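Local atomic coordinates of methylmalonate-semialdehyde dehydrogenase (Oceanimonas doudoroffii, PDB entry 4ZZ7), a protein that catalyses the NAD-dependent, probably CoA-acylating, oxidation of methylmalonate semialdehyde as a member of the aldehyde dehydrogenase family. Residues A256-D261 / C416-D421; A296-V301 / V393-T398; S22-N27 / G34-L39. All blocks are in the same frame, centred on the assembly; numbering follows the deposited sequence.

Contact 1. Residues A256-D261 / C416-D421; sequences AIVMPD and CIFTRD
OD2 of Asp261 is gripped by three donors from the segment 416-421. The hydroxyl OG1 of Thr419 gives it a hydrogen bond of 2.8 Å, taken on the syn lone pair, the side facing the other carboxylate oxygen. The backbone N of Arg420 comes to the same OD2 at 2.9 Å, from well above the carboxylate plane, and the N of Asp421 adds a weak, bent bond. The hydroxyl and the Arg420 NH, with a weaker share from Asp421 N, would probably steady the negative charge. Thr419 can offer its hydroxyl to Asp261 because OG1 stands anti to its own backbone N (chi1 -178°). Thr419 and Met259 lie side by side, CB to CG 3.9 Å.

Upstream of this clasp the two chains run as parallel strands, their short axes only 12° apart. Ile257 sits between two partners in the usual parallel ladder: its N donates to the O of Cys416, while its O accepts from the N of Phe418 at 2.8 Å. One rung further on, the N of Met259 reaches the O of Phe418 at 3.2 Å. On one face of the sheet the Phe418 ring lies obliquely against Ala256 CB and, through CD2, against Val258 CG2 at 3.9 Å; SG of Cys416, from its own strand, stands over the ring centre. On the other face Ile257 and Ile417 pack together, with Met259 CG meeting Ile417 CD1.

Helix 264-276 covers the Phe418 side and helices 399-408 and 422-431 the isoleucine side, while strand 286-292 continues the sheet beyond Ala256 and Val258, giving the layered alpha/beta build of the aldehyde dehydrogenase catalytic domain.

Contact 2. Residues A296-V301 / V393-T398; sequences AGDALV and VVRVAT
Helix 296-301 is the start of the helix that follows strand 286-292, and Asp298 and Val301 on it meet Arg395 and Val393 of the strand 393-396. Arg395, its chain bent at chi2 (149°), brings its guanidinium to the helix and forms a salt bridge in which OD1 of Asp298 lies 2.9 Å from NH2 of Arg395. Only that one oxygen is used: NH1 adds a weak second bond to the same OD1, and the carboxylate and guanidinium planes stand 46° apart, so this is not a flat, two-oxygen pairing. NH2 reaches OD1 from above the carboxylate plane, and OD1 itself sits tilted from the guanidinium plane.

Gly297, having no side chain, lets the guanidinium lie with one face close over its CA. In fold terms, strand 286-292 lies between strands 254-258 and 390-396 in a mostly parallel sheet, and its following helix returns antiparallel to strand 393-396 at 161°, as expected for a helix packed on a largely parallel alpha/beta sheet. Deeper in the interface, Leu300 and Val393 meet tip to tip, CD2 to CG2 at 4.2 Å. Val301 CG2 bridges the two chemistries, lying 4.0 Å from Val393 CG1 and also touching NH1 of Arg395. NE of Arg395 has a further salt-bridge partner in Asp373, on the adjoining strand 370-373.

Contact 3. Residues S22-N27 / G34-L39; sequences SQNVFN and GKQLDL
A bend at chi2 (-61°) carries the Gln36 amide across to strand 22-27, and Asn24, with CG anti to its carbonyl carbon (chi1 -60°), turns OD1 to meet it. The Gln36 amide then spans two residues of the opposite strand: NE2 gives a nearly straight bond to OD1 of Asn24 at 2.7 Å, within the Gln36 amide plane, while OE1 takes the hydroxyl OG of Ser22 at 2.6 Å. The two side chains of Asn24 and Gln36 run side by side, pointing the same way, but their amide planes stand 79° apart. Were Gln36 cut back to an alanine, Ser22 OG and Asn24 OD1 would probably lose these mates and their side chains be freer to turn.

On the other face Val25 packs CG2 against Lys35 CB at 3.6 Å and CG1 against Leu37 CB. The backbone pairs Gln23 with Leu37 in both directions, and the N of Val25 reaches the O of Lys35 at 2.8 Å. The O of Val25 accepts from both Gly34 N and Lys35 N, at 3.0 and 3.3 Å. Two residues thus face one, a classic beta bulge in the antiparallel hairpin 22-27/32-38, whose Leu37 lies near the NAD-binding residue Glu178.

Contacts 1 and 2 belong to one sheet and touch each other: Leu300 of contact 2 packs on Val258 of contact 1, and the centres of the two contacts are about 11 Å apart. Contact 1 is buried and joins neighbouring parallel strands, with its polar clasp placed just beyond the strand ends. Contact 2 sets a helix against the same sheet and is only partly buried, ending in a charge pair at the more open side. Contact 3 lies about 45 Å from contact 1, centre to centre, in a separate N-terminal hairpin; it is local in sequence and antiparallel, and its cross-strand side-chain bonds are between uncharged amide and hydroxyl groups.

Contact 1. Residues A256-D261 / C416-D421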
ATOM      1  N   ALA A 256      26.136   0.372 -21.005  1.00 23.48           N
ATOM      2  CA  ALA A 256      26.354   1.584 -20.213  1.00 23.49           C
ATOM      3  C   ALA A 256      26.734   2.743 -21.133  1.00 22.97           C
ATOM      4  O   ALA A 256      27.725   2.658 -21.868  1.00 25.56           O
ATOM      5  CB  ALA A 256      27.445   1.368 -19.176  1.00 23.55           C
ATOM      6  N   ILE A 257      25.968   3.819 -21.076  1.00 21.18           N
ATOM      7  CA  ILE A 257      26.253   5.016 -21.840  1.00 20.57           C
ATOM      8  C   ILE A 257      27.199   5.856 -21.014  1.00 20.50           C
ATOM      9  O   ILE A 257      26.837   6.279 -19.919  1.00 20.22           O
ATOM     10  CB  ILE A 257      24.967   5.813 -22.114  1.00 20.55           C
ATOM     11  CG1 ILE A 257      23.994   4.947 -22.907  1.00 20.36           C
ATOM     12  CG2 ILE A 257      25.263   7.122 -22.848  1.00 20.42           C
ATOM     13  CD1 ILE A 257      22.650   5.583 -23.131  1.00 20.36           C
ATOM     14  N   VAL A 258      28.408   6.074 -21.531  1.00 21.00           N
ATOM     15  CA  VAL A 258      29.391   6.970 -20.904  1.00 21.24           C
ATOM     16  C   VAL A 258      29.279   8.343 -21.595  1.00 22.13           C
ATOM     17  O   VAL A 258      29.723   8.520 -22.729  1.00 21.84           O
ATOM     18  CB  VAL A 258      30.822   6.407 -20.993  1.00 20.13           C
ATOM     19  CG1 VAL A 258      31.780   7.293 -20.230  1.00 20.01           C
ATOM     20  CG2 VAL A 258      30.866   4.989 -20.451  1.00 19.90           C
ATOM     21  N   MET A 259      28.656   9.292 -20.904  1.00 23.00           N
ATOM     22  CA  MET A 259      28.476  10.636 -21.418  1.00 23.71           C
ATOM     23  C   MET A 259      29.771  11.413 -21.249  1.00 26.54           C
ATOM     24  O   MET A 259      30.638  11.035 -20.449  1.00 26.93           O
ATOM     25  CB  MET A 259      27.367  11.361 -20.658  1.00 23.15           C
ATOM     26  CG  MET A 259      25.975  10.752 -20.791  1.00 22.05           C
ATOM     27  SD  MET A 259      25.176  10.934 -22.407  1.00 20.62           S
ATOM     28  CE  MET A 259      24.880  12.695 -22.496  1.00 20.87           C
ATOM     29  N   PRO A 260      29.905  12.516 -21.997  1.00 29.52           N
ATOM     30  CA  PRO A 260      31.082  13.385 -21.829  1.00 30.22           C
ATOM     31  C   PRO A 260      31.291  13.838 -20.394  1.00 30.07           C
ATOM     32  O   PRO A 260      32.381  13.668 -19.874  1.00 34.93           O
ATOM     33  CB  PRO A 260      30.779  14.568 -22.761  1.00 29.94           C
ATOM     34  CG  PRO A 260      29.912  13.968 -23.839  1.00 29.16           C
ATOM     35  CD  PRO A 260      29.067  12.932 -23.145  1.00 28.75           C
ATOM     36  N   ASP A 261      30.249  14.328 -19.740  1.00 29.92           N
ATOM     37  CA  ASP A 261      30.380  14.904 -18.385  1.00 30.96           C
ATOM     38  C   ASP A 261      30.631  13.900 -17.293  1.00 33.32           C
ATOM     39  O   ASP A 261      30.923  14.284 -16.169  1.00 37.38           O
ATOM     40  CB  ASP A 261      29.162  15.748 -17.995  1.00 30.96           C
ATOM     41  CG  ASP A 261      27.867  14.941 -17.909  1.00 31.67           C
ATOM     42  OD1 ASP A 261      27.653  13.987 -18.696  1.00 34.13           O
ATOM     43  OD2 ASP A 261      27.031  15.274 -17.055  1.00 29.95           O
ATOM     44  N   CYS A 416      22.890   1.076 -17.654  1.00 21.93           N
ATOM     45  CA  CYS A 416      23.407   2.174 -16.815  1.00 21.03           C
ATOM     46  C   CYS A 416      23.720   3.400 -17.668  1.00 20.73           C
ATOM     47  O   CYS A 416      23.961   3.288 -18.857  1.00 20.50           O
ATOM     48  CB  CYS A 416      24.659   1.761 -16.013  1.00 20.96           C
ATOM     49  SG  CYS A 416      25.597   3.134 -15.198  1.00 20.92           S
ATOM     50  N   ILE A 417      23.708   4.566 -17.041  1.00 20.05           N
ATOM     51  CA  ILE A 417      24.232   5.752 -17.661  1.00 20.75           C
ATOM     52  C   ILE A 417      25.195   6.415 -16.689  1.00 21.90           C
ATOM     53  O   ILE A 417      24.861   6.574 -15.518  1.00 24.18           O
ATOM     54  CB  ILE A 417      23.117   6.726 -18.080  1.00 20.52           C
ATOM     55  CG1 ILE A 417      23.721   7.930 -18.802  1.00 20.10           C
ATOM     56  CG2 ILE A 417      22.280   7.186 -16.890  1.00 20.32           C
ATOM     57  CD1 ILE A 417      22.705   8.748 -19.557  1.00 20.25           C
ATOM     58  N   PHE A 418      26.387   6.780 -17.166  1.00 21.38           N
ATOM     59  CA  PHE A 418      27.308   7.580 -16.390  1.00 20.51           C
ATOM     60  C   PHE A 418      27.148   9.028 -16.822  1.00 21.86           C
ATOM     61  O   PHE A 418      27.398   9.359 -17.972  1.00 22.55           O
ATOM     62  CB  PHE A 418      28.713   7.105 -16.617  1.00 19.75           C
ATOM     63  CG  PHE A 418      28.955   5.723 -16.129  1.00 19.54           C
ATOM     64  CD1 PHE A 418      29.050   5.468 -14.780  1.00 19.93           C
ATOM     65  CD2 PHE A 418      29.094   4.681 -17.010  1.00 19.43           C
ATOM     66  CE1 PHE A 418      29.287   4.185 -14.320  1.00 20.46           C
ATOM     67  CE2 PHE A 418      29.334   3.404 -16.566  1.00 19.93           C
ATOM     68  CZ  PHE A 418      29.425   3.149 -15.218  1.00 20.28           C
ATOM     69  N   THR A 419      26.709   9.884 -15.902  1.00 23.08           N
ATOM     70  CA  THR A 419      26.635  11.330 -16.135  1.00 23.10           C
ATOM     71  C   THR A 419      26.567  12.106 -14.817  1.00 23.91           C
ATOM     72  O   THR A 419      26.380  11.525 -13.752  1.00 24.89           O
ATOM     73  CB  THR A 419      25.426  11.671 -17.027  1.00 23.30           C
ATOM     74  OG1 THR A 419      25.374  13.080 -17.287  1.00 23.99           O
ATOM     75  CG2 THR A 419      24.118  11.239 -16.391  1.00 23.35           C
ATOM     76  N   ARG A 420      26.752  13.413 -14.900  1.00 25.79           N
ATOM     77  CA  ARG A 420      26.556  14.318 -13.761  1.00 28.29           C
ATOM     78  C   ARG A 420      25.241  15.054 -13.890  1.00 25.06           C
ATOM     79  O   ARG A 420      24.698  15.510 -12.905  1.00 23.18           O
ATOM     80  CB  ARG A 420      27.748  15.305 -13.602  1.00 34.27           C
ATOM     81  CG  ARG A 420      29.105  14.598 -13.426  1.00 43.34           C
ATOM     82  CD  ARG A 420      30.302  15.439 -12.948  1.00 50.40           C
ATOM     83  NE  ARG A 420      30.061  15.876 -11.570  1.00 66.03           N
ATOM     84  CZ  ARG A 420      29.589  17.077 -11.202  1.00 81.22           C
ATOM     85  NH1 ARG A 420      29.320  18.014 -12.112  1.00 91.81           N
ATOM     86  NH2 ARG A 420      29.374  17.347  -9.908  1.00 79.56           N
ATOM     87  N   ASP A 421      24.720  15.136 -15.108  1.00 25.21           N
ATOM     88  CA  ASP A 421      23.523  15.938 -15.429  1.00 25.85           C
ATOM     89  C   ASP A 421      22.189  15.268 -15.078  1.00 25.48           C
ATOM     90  O   ASP A 421      21.951  14.108 -15.424  1.00 25.88           O
ATOM     91  CB  ASP A 421      23.506  16.304 -16.929  1.00 25.43           C
ATOM     92  CG  ASP A 421      22.320  17.156 -17.311  1.00 25.39           C
ATOM     93  OD1 ASP A 421      22.086  18.180 -16.629  1.00 27.12           O
ATOM     94  OD2 ASP A 421      21.597  16.786 -18.266  1.00 24.76           O
TER

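Contact 2. Residues A296-V301 / V393-T398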
ATOM      1  N   ALA A 296      35.231  10.678 -25.156  1.00 49.90           N
ATOM      2  CA  ALA A 296      35.029   9.705 -24.083  1.00 45.91           C
ATOM      3  C   ALA A 296      35.386   8.267 -24.454  1.00 44.30           C
ATOM      4  O   ALA A 296      35.819   7.502 -23.598  1.00 40.75           O
ATOM      5  CB  ALA A 296      33.579   9.768 -23.629  1.00 46.29           C
ATOM      6  N   GLY A 297      35.161   7.891 -25.710  1.00 43.05           N
ATOM      7  CA  GLY A 297      35.627   6.611 -26.215  1.00 41.89           C
ATOM      8  C   GLY A 297      37.097   6.399 -25.911  1.00 42.79           C
ATOM      9  O   GLY A 297      37.461   5.398 -25.287  1.00 42.32           O
ATOM     10  N   ASP A 298      37.929   7.364 -26.320  1.00 43.35           N
ATOM     11  CA  ASP A 298      39.392   7.242 -26.219  1.00 39.05           C
ATOM     12  C   ASP A 298      39.837   7.235 -24.781  1.00 35.81           C
ATOM     13  O   ASP A 298      40.726   6.469 -24.408  1.00 36.00           O
ATOM     14  CB  ASP A 298      40.096   8.371 -26.964  1.00 37.74           C
ATOM     15  CG  ASP A 298      39.840   8.338 -28.446  1.00 38.19           C
ATOM     16  OD1 ASP A 298      39.426   7.271 -28.989  1.00 35.30           O
ATOM     17  OD2 ASP A 298      40.064   9.406 -29.056  1.00 39.54           O
ATOM     18  N   ALA A 299      39.203   8.083 -23.980  1.00 34.43           N
ATOM     19  CA  ALA A 299      39.540   8.216 -22.552  1.00 35.90           C
ATOM     20  C   ALA A 299      39.108   7.008 -21.703  1.00 36.74           C
ATOM     21  O   ALA A 299      39.814   6.615 -20.776  1.00 37.91           O
ATOM     22  CB  ALA A 299      38.952   9.502 -21.992  1.00 34.79           C
ATOM     23  N   LEU A 300      37.949   6.437 -22.026  1.00 36.36           N
ATOM     24  CA  LEU A 300      37.510   5.157 -21.475  1.00 35.35           C
ATOM     25  C   LEU A 300      38.536   4.069 -21.782  1.00 36.70           C
ATOM     26  O   LEU A 300      39.091   3.488 -20.858  1.00 37.71           O
ATOM     27  CB  LEU A 300      36.134   4.757 -22.043  1.00 35.21           C
ATOM     28  CG  LEU A 300      35.450   3.453 -21.582  1.00 34.19           C
ATOM     29  CD1 LEU A 300      35.069   3.568 -20.135  1.00 34.09           C
ATOM     30  CD2 LEU A 300      34.200   3.081 -22.374  1.00 34.32           C
ATOM     31  N   VAL A 301      38.795   3.813 -23.068  1.00 37.36           N
ATOM     32  CA  VAL A 301      39.698   2.718 -23.474  1.00 38.37           C
ATOM     33  C   VAL A 301      41.095   2.897 -22.871  1.00 39.60           C
ATOM     34  O   VAL A 301      41.712   1.928 -22.424  1.00 40.66           O
ATOM     35  CB  VAL A 301      39.781   2.544 -25.009  1.00 36.56           C
ATOM     36  CG1 VAL A 301      40.793   1.464 -25.395  1.00 36.04           C
ATOM     37  CG2 VAL A 301      38.422   2.148 -25.549  1.00 37.07           C
ATOM     38  N   VAL A 393      33.243  -2.073 -26.367  1.00 28.55           N
ATOM     39  CA  VAL A 393      32.964  -0.615 -26.363  1.00 30.20           C
ATOM     40  C   VAL A 393      32.580  -0.135 -27.757  1.00 30.80           C
ATOM     41  O   VAL A 393      33.351  -0.269 -28.696  1.00 31.78           O
ATOM     42  CB  VAL A 393      34.105   0.229 -25.746  1.00 29.79           C
ATOM     43  CG1 VAL A 393      35.428  -0.439 -25.977  1.00 33.67           C
ATOM     44  CG2 VAL A 393      34.139   1.655 -26.274  1.00 28.06           C
ATOM     45  N   VAL A 394      31.360   0.383 -27.855  1.00 30.72           N
ATOM     46  CA  VAL A 394      30.830   0.958 -29.064  1.00 31.32           C
ATOM     47  C   VAL A 394      30.984   2.468 -28.951  1.00 31.66           C
ATOM     48  O   VAL A 394      30.886   3.039 -27.863  1.00 28.77           O
ATOM     49  CB  VAL A 394      29.329   0.621 -29.244  1.00 32.84           C
ATOM     50  CG1 VAL A 394      28.738   1.305 -30.482  1.00 32.58           C
ATOM     51  CG2 VAL A 394      29.123  -0.885 -29.334  1.00 33.00           C
ATOM     52  N   ARG A 395      31.221   3.099 -30.099  1.00 33.25           N
ATOM     53  CA  ARG A 395      31.314   4.544 -30.203  1.00 32.69           C
ATOM     54  C   ARG A 395      30.097   5.026 -30.995  1.00 30.23           C
ATOM     55  O   ARG A 395      29.681   4.375 -31.951  1.00 31.66           O
ATOM     56  CB  ARG A 395      32.652   4.926 -30.850  1.00 34.17           C
ATOM     57  CG  ARG A 395      33.861   4.572 -29.971  1.00 35.53           C
ATOM     58  CD  ARG A 395      35.120   4.222 -30.760  1.00 36.30           C
ATOM     59  NE  ARG A 395      36.248   3.878 -29.887  1.00 36.03           N
ATOM     60  CZ  ARG A 395      37.018   4.760 -29.244  1.00 35.06           C
ATOM     61  NH1 ARG A 395      38.021   4.344 -28.475  1.00 36.01           N
ATOM     62  NH2 ARG A 395      36.807   6.053 -29.367  1.00 31.88           N
ATOM     63  N   VAL A 396      29.486   6.112 -30.537  1.00 27.69           N
ATOM     64  CA  VAL A 396      28.358   6.757 -31.220  1.00 27.08           C
ATOM     65  C   VAL A 396      28.467   8.296 -31.100  1.00 27.65           C
ATOM     66  O   VAL A 396      29.211   8.848 -30.276  1.00 25.23           O
ATOM     67  CB  VAL A 396      26.949   6.300 -30.708  1.00 26.26           C
ATOM     68  CG1 VAL A 396      26.698   4.817 -30.925  1.00 25.32           C
ATOM     69  CG2 VAL A 396      26.754   6.637 -29.243  1.00 26.96           C
ATOM     70  N   ALA A 397      27.690   8.977 -31.930  1.00 28.48           N
ATOM     71  CA  ALA A 397      27.763  10.422 -32.045  1.00 28.48           C
ATOM     72  C   ALA A 397      27.093  11.079 -30.846  1.00 29.00           C
ATOM     73  O   ALA A 397      27.686  11.914 -30.183  1.00 26.25           O
ATOM     74  CB  ALA A 397      27.102  10.872 -33.342  1.00 27.98           C
ATOM     75  N   THR A 398      25.855  10.673 -30.579  1.00 31.22           N
ATOM     76  CA  THR A 398      24.989  11.355 -29.613  1.00 32.04           C
ATOM     77  C   THR A 398      24.292  10.398 -28.650  1.00 30.39           C
ATOM     78  O   THR A 398      24.235   9.192 -28.879  1.00 30.37           O
ATOM     79  CB  THR A 398      23.929  12.230 -30.327  1.00 33.56           C
ATOM     80  OG1 THR A 398      23.041  12.780 -29.364  1.00 39.14           O
ATOM     81  CG2 THR A 398      23.087  11.444 -31.300  1.00 33.90           C
TER

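Contact 3. Residues S22-N27 / G34-L39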
ATOM      1  N   SER A  22      24.052 -40.791 -14.041  1.00 35.20           N
ATOM      2  CA  SER A  22      24.799 -39.727 -13.363  1.00 36.85           C
ATOM      3  C   SER A  22      25.675 -38.893 -14.282  1.00 36.00           C
ATOM      4  O   SER A  22      25.878 -39.211 -15.462  1.00 35.46           O
ATOM      5  CB  SER A  22      25.653 -40.303 -12.226  1.00 37.92           C
ATOM      6  OG  SER A  22      26.965 -40.580 -12.676  1.00 40.76           O
ATOM      7  N   GLN A  23      26.215 -37.830 -13.702  1.00 35.24           N
ATOM      8  CA  GLN A  23      26.940 -36.832 -14.460  1.00 34.79           C
ATOM      9  C   GLN A  23      28.075 -36.199 -13.653  1.00 32.08           C
ATOM     10  O   GLN A  23      28.004 -36.042 -12.438  1.00 29.35           O
ATOM     11  CB  GLN A  23      25.961 -35.770 -14.944  1.00 35.91           C
ATOM     12  CG  GLN A  23      26.589 -34.792 -15.914  1.00 39.07           C
ATOM     13  CD  GLN A  23      25.581 -33.832 -16.487  1.00 40.80           C
ATOM     14  OE1 GLN A  23      24.427 -34.197 -16.702  1.00 43.79           O
ATOM     15  NE2 GLN A  23      26.004 -32.603 -16.746  1.00 40.40           N
ATOM     16  N   ASN A  24      29.128 -35.827 -14.354  1.00 31.59           N
ATOM     17  CA  ASN A  24      30.301 -35.309 -13.692  1.00 33.19           C
ATOM     18  C   ASN A  24      30.035 -33.895 -13.296  1.00 31.26           C
ATOM     19  O   ASN A  24      29.500 -33.145 -14.083  1.00 32.49           O
ATOM     20  CB  ASN A  24      31.532 -35.324 -14.622  1.00 35.15           C
ATOM     21  CG  ASN A  24      31.895 -36.713 -15.117  1.00 35.21           C
ATOM     22  OD1 ASN A  24      31.567 -37.722 -14.490  1.00 35.75           O
ATOM     23  ND2 ASN A  24      32.567 -36.769 -16.253  1.00 34.88           N
ATOM     24  N   VAL A  25      30.423 -33.529 -12.088  1.00 30.75           N
ATOM     25  CA  VAL A  25      30.620 -32.127 -11.762  1.00 31.70           C
ATOM     26  C   VAL A  25      32.123 -31.927 -11.662  1.00 32.30           C
ATOM     27  O   VAL A  25      32.831 -32.761 -11.089  1.00 32.56           O
ATOM     28  CB  VAL A  25      29.870 -31.674 -10.476  1.00 33.38           C
ATOM     29  CG1 VAL A  25      28.502 -32.356 -10.405  1.00 33.37           C
ATOM     30  CG2 VAL A  25      30.680 -31.908  -9.189  1.00 34.14           C
ATOM     31  N   PHE A  26      32.595 -30.819 -12.220  1.00 33.04           N
ATOM     32  CA  PHE A  26      34.015 -30.522 -12.311  1.00 32.24           C
ATOM     33  C   PHE A  26      34.457 -29.553 -11.223  1.00 31.11           C
ATOM     34  O   PHE A  26      33.646 -28.859 -10.633  1.00 31.02           O
ATOM     35  CB  PHE A  26      34.300 -29.891 -13.670  1.00 33.97           C
ATOM     36  CG  PHE A  26      34.188 -30.843 -14.814  1.00 36.21           C
ATOM     37  CD1 PHE A  26      32.946 -31.167 -15.351  1.00 36.95           C
ATOM     38  CD2 PHE A  26      35.329 -31.406 -15.367  1.00 37.90           C
ATOM     39  CE1 PHE A  26      32.844 -32.047 -16.415  1.00 39.17           C
ATOM     40  CE2 PHE A  26      35.235 -32.284 -16.428  1.00 40.52           C
ATOM     41  CZ  PHE A  26      33.988 -32.611 -16.955  1.00 40.58           C
ATOM     42  N   ASN A  27      35.754 -29.537 -10.954  1.00 30.81           N
ATOM     43  CA  ASN A  27      36.406 -28.370 -10.391  1.00 30.44           C
ATOM     44  C   ASN A  27      36.921 -27.564 -11.605  1.00 29.77           C
ATOM     45  O   ASN A  27      37.873 -27.987 -12.255  1.00 28.46           O
ATOM     46  CB  ASN A  27      37.555 -28.789  -9.468  1.00 29.80           C
ATOM     47  CG  ASN A  27      38.218 -27.606  -8.779  1.00 29.73           C
ATOM     48  OD1 ASN A  27      38.164 -26.453  -9.241  1.00 28.64           O
ATOM     49  ND2 ASN A  27      38.861 -27.889  -7.669  1.00 30.45           N
ATOM     50  N   GLY A  34      35.436 -33.699  -9.994  1.00 35.52           N
ATOM     51  CA  GLY A  34      35.352 -33.733  -8.540  1.00 36.58           C
ATOM     52  C   GLY A  34      34.371 -34.768  -8.037  1.00 36.40           C
ATOM     53  O   GLY A  34      34.745 -35.667  -7.299  1.00 38.60           O
ATOM     54  N   LYS A  35      33.116 -34.647  -8.457  1.00 36.47           N
ATOM     55  CA  LYS A  35      32.009 -35.408  -7.866  1.00 37.67           C
ATOM     56  C   LYS A  35      31.043 -35.890  -8.948  1.00 35.62           C
ATOM     57  O   LYS A  35      31.024 -35.359 -10.057  1.00 31.96           O
ATOM     58  CB  LYS A  35      31.249 -34.561  -6.826  1.00 42.12           C
ATOM     59  CG  LYS A  35      32.109 -33.530  -6.092  1.00 48.80           C
ATOM     60  CD  LYS A  35      31.369 -32.714  -5.037  1.00 54.58           C
ATOM     61  CE  LYS A  35      31.004 -33.558  -3.810  1.00 59.40           C
ATOM     62  NZ  LYS A  35      30.236 -32.803  -2.772  1.00 59.18           N
ATOM     63  N   GLN A  36      30.260 -36.918  -8.609  1.00 35.46           N
ATOM     64  CA  GLN A  36      29.196 -37.451  -9.474  1.00 34.04           C
ATOM     65  C   GLN A  36      27.845 -36.941  -8.991  1.00 32.41           C
ATOM     66  O   GLN A  36      27.511 -37.033  -7.803  1.00 32.07           O
ATOM     67  CB  GLN A  36      29.160 -38.985  -9.436  1.00 35.42           C
ATOM     68  CG  GLN A  36      30.314 -39.672 -10.136  1.00 36.50           C
ATOM     69  CD  GLN A  36      30.361 -39.345 -11.614  1.00 36.85           C
ATOM     70  OE1 GLN A  36      29.400 -39.589 -12.348  1.00 38.29           O
ATOM     71  NE2 GLN A  36      31.473 -38.774 -12.058  1.00 36.40           N
ATOM     72  N   LEU A  37      27.054 -36.424  -9.917  1.00 29.50           N
ATOM     73  CA  LEU A  37      25.728 -35.949  -9.586  1.00 26.10           C
ATOM     74  C   LEU A  37      24.693 -36.927 -10.066  1.00 25.17           C
ATOM     75  O   LEU A  37      24.582 -37.176 -11.260  1.00 22.39           O
ATOM     76  CB  LEU A  37      25.484 -34.602 -10.236  1.00 24.96           C
ATOM     77  CG  LEU A  37      24.110 -34.012  -9.951  1.00 24.16           C
ATOM     78  CD1 LEU A  37      23.881 -33.821  -8.452  1.00 23.07           C
ATOM     79  CD2 LEU A  37      23.990 -32.721 -10.739  1.00 23.51           C
ATOM     80  N   ASP A  38      23.924 -37.461  -9.127  1.00 27.02           N
ATOM     81  CA  ASP A  38      22.793 -38.325  -9.463  1.00 29.31           C
ATOM     82  C   ASP A  38      21.724 -37.539 -10.226  1.00 29.77           C
ATOM     83  O   ASP A  38      21.367 -36.455  -9.814  1.00 31.56           O
ATOM     84  CB  ASP A  38      22.181 -38.908  -8.197  1.00 29.41           C
ATOM     85  CG  ASP A  38      21.194 -40.002  -8.495  1.00 30.48           C
ATOM     86  OD1 ASP A  38      21.595 -41.012  -9.116  1.00 30.77           O
ATOM     87  OD2 ASP A  38      20.019 -39.871  -8.097  1.00 31.94           O
ATOM     88  N   LEU A  39      21.240 -38.071 -11.340  1.00 29.84           N
ATOM     89  CA  LEU A  39      20.194 -37.403 -12.103  1.00 31.71           C
ATOM     90  C   LEU A  39      18.839 -38.058 -11.860  1.00 31.74           C
ATOM     91  O   LEU A  39      18.663 -39.257 -12.070  1.00 31.57           O
ATOM     92  CB  LEU A  39      20.520 -37.374 -13.597  1.00 33.78           C
ATOM     93  CG  LEU A  39      21.842 -36.690 -13.971  1.00 35.78           C
ATOM     94  CD1 LEU A  39      21.978 -36.631 -15.480  1.00 36.06           C
ATOM     95  CD2 LEU A  39      21.986 -35.279 -13.397  1.00 35.83           C
TER